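PDB 3G64: putative enoyl-CoA hydratase from Streptomyces coelicolor A3, which probably adds water across the double bond of enoyl-CoA thioesters, as crotonase-family hydratases do. Local coordinates for residues G128-L133 and F148-V153; G161-L166 and R177-G182. One frame throughout, in Å; residues are numbered along the deposited sequence.

Contact 1. Residues G128-L133 and F148-V153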
loop_
_atom_site.group_PDB
_atom_site.type_symbol
_atom_site.label_atom_id
_atom_site.label_comp_id
_atom_site.label_asym_id
_atom_site.label_seq_id
_atom_site.Cartn_x
_atom_site.Cartn_y
_atom_site.Cartn_z
ATOM N N GLY A 128 19.527 1.857 -10.974
ATOM C CA GLY A 128 19.774 2.995 -10.088
ATOM C C GLY A 128 18.525 3.440 -9.330
ATOM O O GLY A 128 18.556 3.740 -8.133
ATOM N N ALA A 129 17.402 3.462 -10.036
ATOM C CA ALA A 129 16.135 3.797 -9.408
ATOM C C ALA A 129 15.686 2.694 -8.430
ATOM O O ALA A 129 15.081 2.988 -7.401
ATOM C CB ALA A 129 15.050 4.031 -10.505
ATOM N N VAL A 130 15.988 1.427 -8.725
ATOM C CA VAL A 130 15.518 0.363 -7.819
ATOM C C VAL A 130 16.362 0.312 -6.562
ATOM O O VAL A 130 15.841 0.062 -5.469
ATOM C CB VAL A 130 15.440 -1.041 -8.476
ATOM C CG1 VAL A 130 14.710 -2.071 -7.496
ATOM C CG2 VAL A 130 14.701 -0.952 -9.805
ATOM N N LEU A 131 17.663 0.554 -6.707
ATOM C CA LEU A 131 18.525 0.662 -5.534
ATOM C C LEU A 131 18.051 1.811 -4.638
ATOM O O LEU A 131 17.971 1.666 -3.423
ATOM C CB LEU A 131 19.972 0.905 -5.970
ATOM C CG LEU A 131 20.638 -0.342 -6.567
ATOM C CD1 LEU A 131 22.070 -0.005 -7.000
ATOM C CD2 LEU A 131 20.609 -1.507 -5.544
ATOM N N ALA A 132 17.707 2.938 -5.244
ATOM C CA ALA A 132 17.161 4.054 -4.477
ATOM C C ALA A 132 15.863 3.627 -3.770
ATOM O O ALA A 132 15.666 3.883 -2.589
ATOM C CB ALA A 132 16.908 5.259 -5.395
ATOM N N LEU A 133 14.985 2.959 -4.506
ATOM C CA LEU A 133 13.697 2.546 -3.957
ATOM C C LEU A 133 13.865 1.553 -2.787
ATOM O O LEU A 133 13.058 1.529 -1.861
ATOM C CB LEU A 133 12.879 1.901 -5.100
ATOM C CG LEU A 133 11.437 1.451 -4.865
ATOM C CD1 LEU A 133 10.573 2.671 -4.513
ATOM C CD2 LEU A 133 10.924 0.747 -6.125
ATOM N N PHE A 148 11.993 4.391 -14.217
ATOM C CA PHE A 148 11.963 2.919 -14.126
ATOM C C PHE A 148 11.813 2.391 -15.520
ATOM O O PHE A 148 10.728 1.978 -15.911
ATOM C CB PHE A 148 10.805 2.480 -13.217
ATOM C CG PHE A 148 10.997 2.893 -11.780
ATOM C CD1 PHE A 148 11.675 2.060 -10.890
ATOM C CD2 PHE A 148 10.556 4.121 -11.335
ATOM C CE1 PHE A 148 11.869 2.444 -9.556
ATOM C CE2 PHE A 148 10.751 4.512 -9.994
ATOM C CZ PHE A 148 11.410 3.660 -9.112
ATOM N N LEU A 149 12.901 2.456 -16.287
ATOM C CA LEU A 149 12.820 2.356 -17.732
ATOM C C LEU A 149 13.143 0.960 -18.335
ATOM O O LEU A 149 13.527 0.840 -19.488
ATOM C CB LEU A 149 13.653 3.474 -18.369
ATOM C CG LEU A 149 15.037 3.662 -17.772
ATOM C CD1 LEU A 149 15.816 2.317 -17.843
ATOM C CD2 LEU A 149 15.772 4.802 -18.498
ATOM N N PHE A 150 12.954 -0.102 -17.555
ATOM C CA PHE A 150 13.169 -1.457 -18.091
ATOM C C PHE A 150 12.421 -1.783 -19.379
ATOM O O PHE A 150 12.981 -2.422 -20.291
ATOM C CB PHE A 150 12.818 -2.474 -16.989
ATOM C CG PHE A 150 13.543 -2.184 -15.711
ATOM C CD1 PHE A 150 14.908 -2.414 -15.626
ATOM C CD2 PHE A 150 12.890 -1.587 -14.649
ATOM C CE1 PHE A 150 15.610 -2.101 -14.470
ATOM C CE2 PHE A 150 13.578 -1.281 -13.478
ATOM C CZ PHE A 150 14.944 -1.556 -13.390
ATOM N N THR A 151 11.156 -1.384 -19.475
ATOM C CA THR A 151 10.419 -1.740 -20.681
ATOM C C THR A 151 11.033 -1.058 -21.917
ATOM O O THR A 151 10.837 -1.515 -23.046
ATOM C CB THR A 151 8.926 -1.414 -20.590
ATOM O OG1 THR A 151 8.759 -0.013 -20.423
ATOM C CG2 THR A 151 8.239 -2.173 -19.435
ATOM N N ARG A 152 11.778 0.036 -21.715
ATOM C CA ARG A 152 12.426 0.693 -22.869
ATOM C C ARG A 152 13.576 -0.114 -23.460
ATOM O O ARG A 152 14.053 0.218 -24.563
ATOM C CB ARG A 152 13.017 2.054 -22.502
ATOM C CG ARG A 152 12.097 2.885 -21.718
ATOM C CD ARG A 152 11.399 3.822 -22.547
ATOM N NE ARG A 152 10.823 4.861 -21.695
ATOM C CZ ARG A 152 10.333 6.004 -22.151
ATOM N NH1 ARG A 152 10.401 6.277 -23.443
ATOM N NH2 ARG A 152 9.775 6.862 -21.326
ATOM N N VAL A 153 14.058 -1.127 -22.733
ATOM C CA VAL A 153 15.074 -2.030 -23.302
ATOM C C VAL A 153 14.463 -3.392 -23.646
ATOM O O VAL A 153 15.176 -4.333 -23.994
ATOM C CB VAL A 153 16.338 -2.166 -22.406
ATOM C CG1 VAL A 153 16.901 -0.780 -22.095
ATOM C CG2 VAL A 153 16.045 -2.904 -21.098
#
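Ala129 lays its methyl over one face of the Phe148 ring. Its CB sits 3.9 Å from the ring centroid and 20° off the ring normal, a CH-pi contact displaced toward the rim. The contact belongs to the crotonase fold of the enoyl-CoA hydratase/isomerase family. It joins helix 127-134 to the loop that follows strand 145-147, where the chain makes a short 3-10 turn. Leu133 CD2 and the backbone N of Val130 come to the Phe148 ring obliquely. Phe150 is met differently: Val130 CG2 approaches the edge of its ring, near the ring plane.

Both phenylalanines have CG anti to the carbonyl carbon (chi1 -66° in Phe148, -53° in Phe150), and their rings reach back to the helix although neither CB heads for it. Leu133 and Phe148 run across each other at about a right angle, with Leu133 CD2 3.9 Å from Phe148 CE1.

All five touching residues are buried, and the side chains that meet are all apolar. Leu178 and Leu179 also touch the Phe148 side chain, so this ring lies between helix 127-134 and helix 172-181. Farther along the loop, Arg152 forms a salt bridge with Asp183, and Thr151 packs on Thr227 of the second subunit. At the Phe150 edge, Val130 CG2 lies 3.6 Å from Phe150 CZ and 3.9 Å from Phe150 CE2.

Contact 2. Residues G161-L166 and R177-G182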
loop_
_atom_site.group_PDB
_atom_site.type_symbol
_atom_site.label_atom_id
_atom_site.label_comp_id
_atom_site.label_asym_id
_atom_site.label_seq_id
_atom_site.Cartn_x
_atom_site.Cartn_y
_atom_site.Cartn_z
ATOM N N GLY A 161 12.983 -6.701 -8.069
ATOM C CA GLY A 161 12.100 -6.339 -6.968
ATOM C C GLY A 161 11.264 -5.081 -7.149
ATOM O O GLY A 161 10.473 -4.745 -6.282
ATOM N N ALA A 162 11.428 -4.381 -8.264
ATOM C CA ALA A 162 10.744 -3.100 -8.451
ATOM C C ALA A 162 9.222 -3.239 -8.432
ATOM O O ALA A 162 8.537 -2.380 -7.938
ATOM C CB ALA A 162 11.188 -2.445 -9.768
ATOM N N ALA A 163 8.692 -4.319 -8.986
ATOM C CA ALA A 163 7.246 -4.462 -9.038
ATOM C C ALA A 163 6.678 -4.909 -7.685
ATOM O O ALA A 163 5.462 -4.801 -7.444
ATOM C CB ALA A 163 6.824 -5.440 -10.140
ATOM N N TYR A 164 7.546 -5.402 -6.811
ATOM C CA TYR A 164 7.142 -5.655 -5.420
ATOM C C TYR A 164 7.219 -4.349 -4.616
ATOM O O TYR A 164 6.253 -3.945 -3.931
ATOM C CB TYR A 164 8.060 -6.713 -4.799
ATOM C CG TYR A 164 7.885 -6.916 -3.308
ATOM C CD1 TYR A 164 6.948 -7.839 -2.804
ATOM C CD2 TYR A 164 8.661 -6.194 -2.395
ATOM C CE1 TYR A 164 6.786 -8.026 -1.419
ATOM C CE2 TYR A 164 8.507 -6.364 -1.004
ATOM C CZ TYR A 164 7.581 -7.279 -0.523
ATOM O OH TYR A 164 7.455 -7.434 0.859
ATOM N N LEU A 165 8.362 -3.671 -4.687
ATOM C CA LEU A 165 8.528 -2.486 -3.842
ATOM C C LEU A 165 7.684 -1.300 -4.301
ATOM O O LEU A 165 7.084 -0.612 -3.485
ATOM C CB LEU A 165 9.982 -2.068 -3.810
ATOM C CG LEU A 165 10.916 -3.015 -3.059
ATOM C CD1 LEU A 165 12.381 -2.626 -3.357
ATOM C CD2 LEU A 165 10.629 -3.000 -1.542
ATOM N N LEU A 166 7.628 -1.044 -5.605
ATOM C CA LEU A 166 7.072 0.250 -6.021
ATOM C C LEU A 166 5.616 0.426 -5.581
ATOM O O LEU A 166 5.273 1.457 -5.019
ATOM C CB LEU A 166 7.279 0.530 -7.517
ATOM C CG LEU A 166 6.996 1.981 -7.971
ATOM C CD1 LEU A 166 7.847 3.071 -7.255
ATOM C CD2 LEU A 166 7.171 2.064 -9.487
ATOM N N ARG A 177 1.911 2.971 -13.809
ATOM C CA ARG A 177 2.256 4.004 -14.787
ATOM C C ARG A 177 3.776 4.113 -14.880
ATOM O O ARG A 177 4.341 4.145 -15.963
ATOM C CB ARG A 177 1.632 5.346 -14.331
ATOM C CG ARG A 177 1.967 6.576 -15.146
ATOM C CD ARG A 177 1.093 7.754 -14.666
ATOM N NE ARG A 177 1.235 8.070 -13.231
ATOM C CZ ARG A 177 2.203 8.849 -12.748
ATOM N NH1 ARG A 177 3.097 9.370 -13.582
ATOM N NH2 ARG A 177 2.284 9.129 -11.443
ATOM N N LEU A 178 4.441 4.163 -13.732
ATOM C CA LEU A 178 5.879 4.391 -13.724
ATOM C C LEU A 178 6.620 3.225 -14.394
ATOM O O LEU A 178 7.535 3.420 -15.195
ATOM C CB LEU A 178 6.354 4.529 -12.274
ATOM C CG LEU A 178 6.516 5.967 -11.765
ATOM C CD1 LEU A 178 5.233 6.727 -11.978
ATOM C CD2 LEU A 178 6.905 5.919 -10.265
ATOM N N LEU A 179 6.229 2.010 -14.030
ATOM C CA LEU A 179 6.929 0.819 -14.511
ATOM C C LEU A 179 6.563 0.473 -15.935
ATOM O O LEU A 179 7.382 -0.023 -16.687
ATOM C CB LEU A 179 6.631 -0.387 -13.618
ATOM C CG LEU A 179 7.248 -0.304 -12.214
ATOM C CD1 LEU A 179 6.823 -1.521 -11.390
ATOM C CD2 LEU A 179 8.747 -0.233 -12.338
HETATM N N MSE A 180 5.332 0.704 -16.341
HETATM C CA MSE A 180 5.071 0.305 -17.711
HETATM C C MSE A 180 5.555 1.287 -18.782
HETATM O O MSE A 180 6.017 0.873 -19.842
HETATM C CB MSE A 180 3.621 -0.005 -17.928
HETATM C CG MSE A 180 3.592 -1.280 -18.728
HETATM SE SE MSE A 180 1.864 -1.711 -19.301
HETATM C CE MSE A 180 1.150 -2.050 -17.550
ATOM N N LEU A 181 5.431 2.577 -18.520
ATOM C CA LEU A 181 5.814 3.563 -19.542
ATOM C C LEU A 181 7.267 4.006 -19.414
ATOM O O LEU A 181 7.857 4.474 -20.380
ATOM C CB LEU A 181 4.903 4.798 -19.453
ATOM C CG LEU A 181 3.403 4.547 -19.732
ATOM C CD1 LEU A 181 2.527 5.805 -19.470
ATOM C CD2 LEU A 181 3.246 4.067 -21.148
ATOM N N GLY A 182 7.821 3.921 -18.201
ATOM C CA GLY A 182 9.206 4.296 -17.995
ATOM C C GLY A 182 9.492 5.790 -18.167
ATOM O O GLY A 182 10.611 6.159 -18.506
#
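Leu179 and Leu166 reach toward each other from two helices and slide past one another in opposite directions. Leu166 CD2 ends 3.6 Å from Leu179 CG. Leu166 has CG anti to its own backbone N (chi1 -168°), which carries the isobutyl group out to the facing helix. The same Leu166 CD2 methyl also meets Leu178 CB at 3.8 Å, and these two side chains run at about a right angle. Leu178 has an unusual first torsion (chi1 -98°), away from the staggered values, which may reflect some strain.

Leu179 CD1 lies over the backbone of Ala162 and Ala163, 3.8 Å from Ala163 CA. Leu179 CD2 lies between Leu166 CD2, at 4.0 Å, and Ala162 CB, at 4.2 Å. The small alanines let the leucine come close to the helix backbone. An alanine in place of Leu179 would probably open a gap beside Ala162 and Ala163 and take from Leu166 CD2 its closest partner across the contact.

Gly161 is the N-cap of helix 162-170, and its backbone N bonds to Asp246 of the second subunit. Leu179 also packs on Leu231 of that subunit. The segments 162-166 and 177-181 are nearly antiparallel, at 156°, with axes 10.9 Å apart at closest approach. The arrangement is an antiparallel helical hairpin with an apolar leucine-alanine interface, here part of the crotonase fold.

Contact 1 closes before contact 2 opens along the chain, and their centres lie 8 Å apart on the same side of the chain's centre. Contact 1 ties helix 127-134 to the loop after strand 145-147. That loop leads into helix 162-170, which contact 2 pairs with helix 172-181. The two contacts meet directly. Phe148 CB packs 3.5 Å from Leu179 CD2, and Thr151 OG1 makes a probable hydrogen bond to Met180 O. Arg152 NH2 probably bonds Gly182 O, so the loop is fastened to the C-terminal end of helix 172-181. The three helices and the loop thus share one buried apolar patch, beside residues that touch the second subunit.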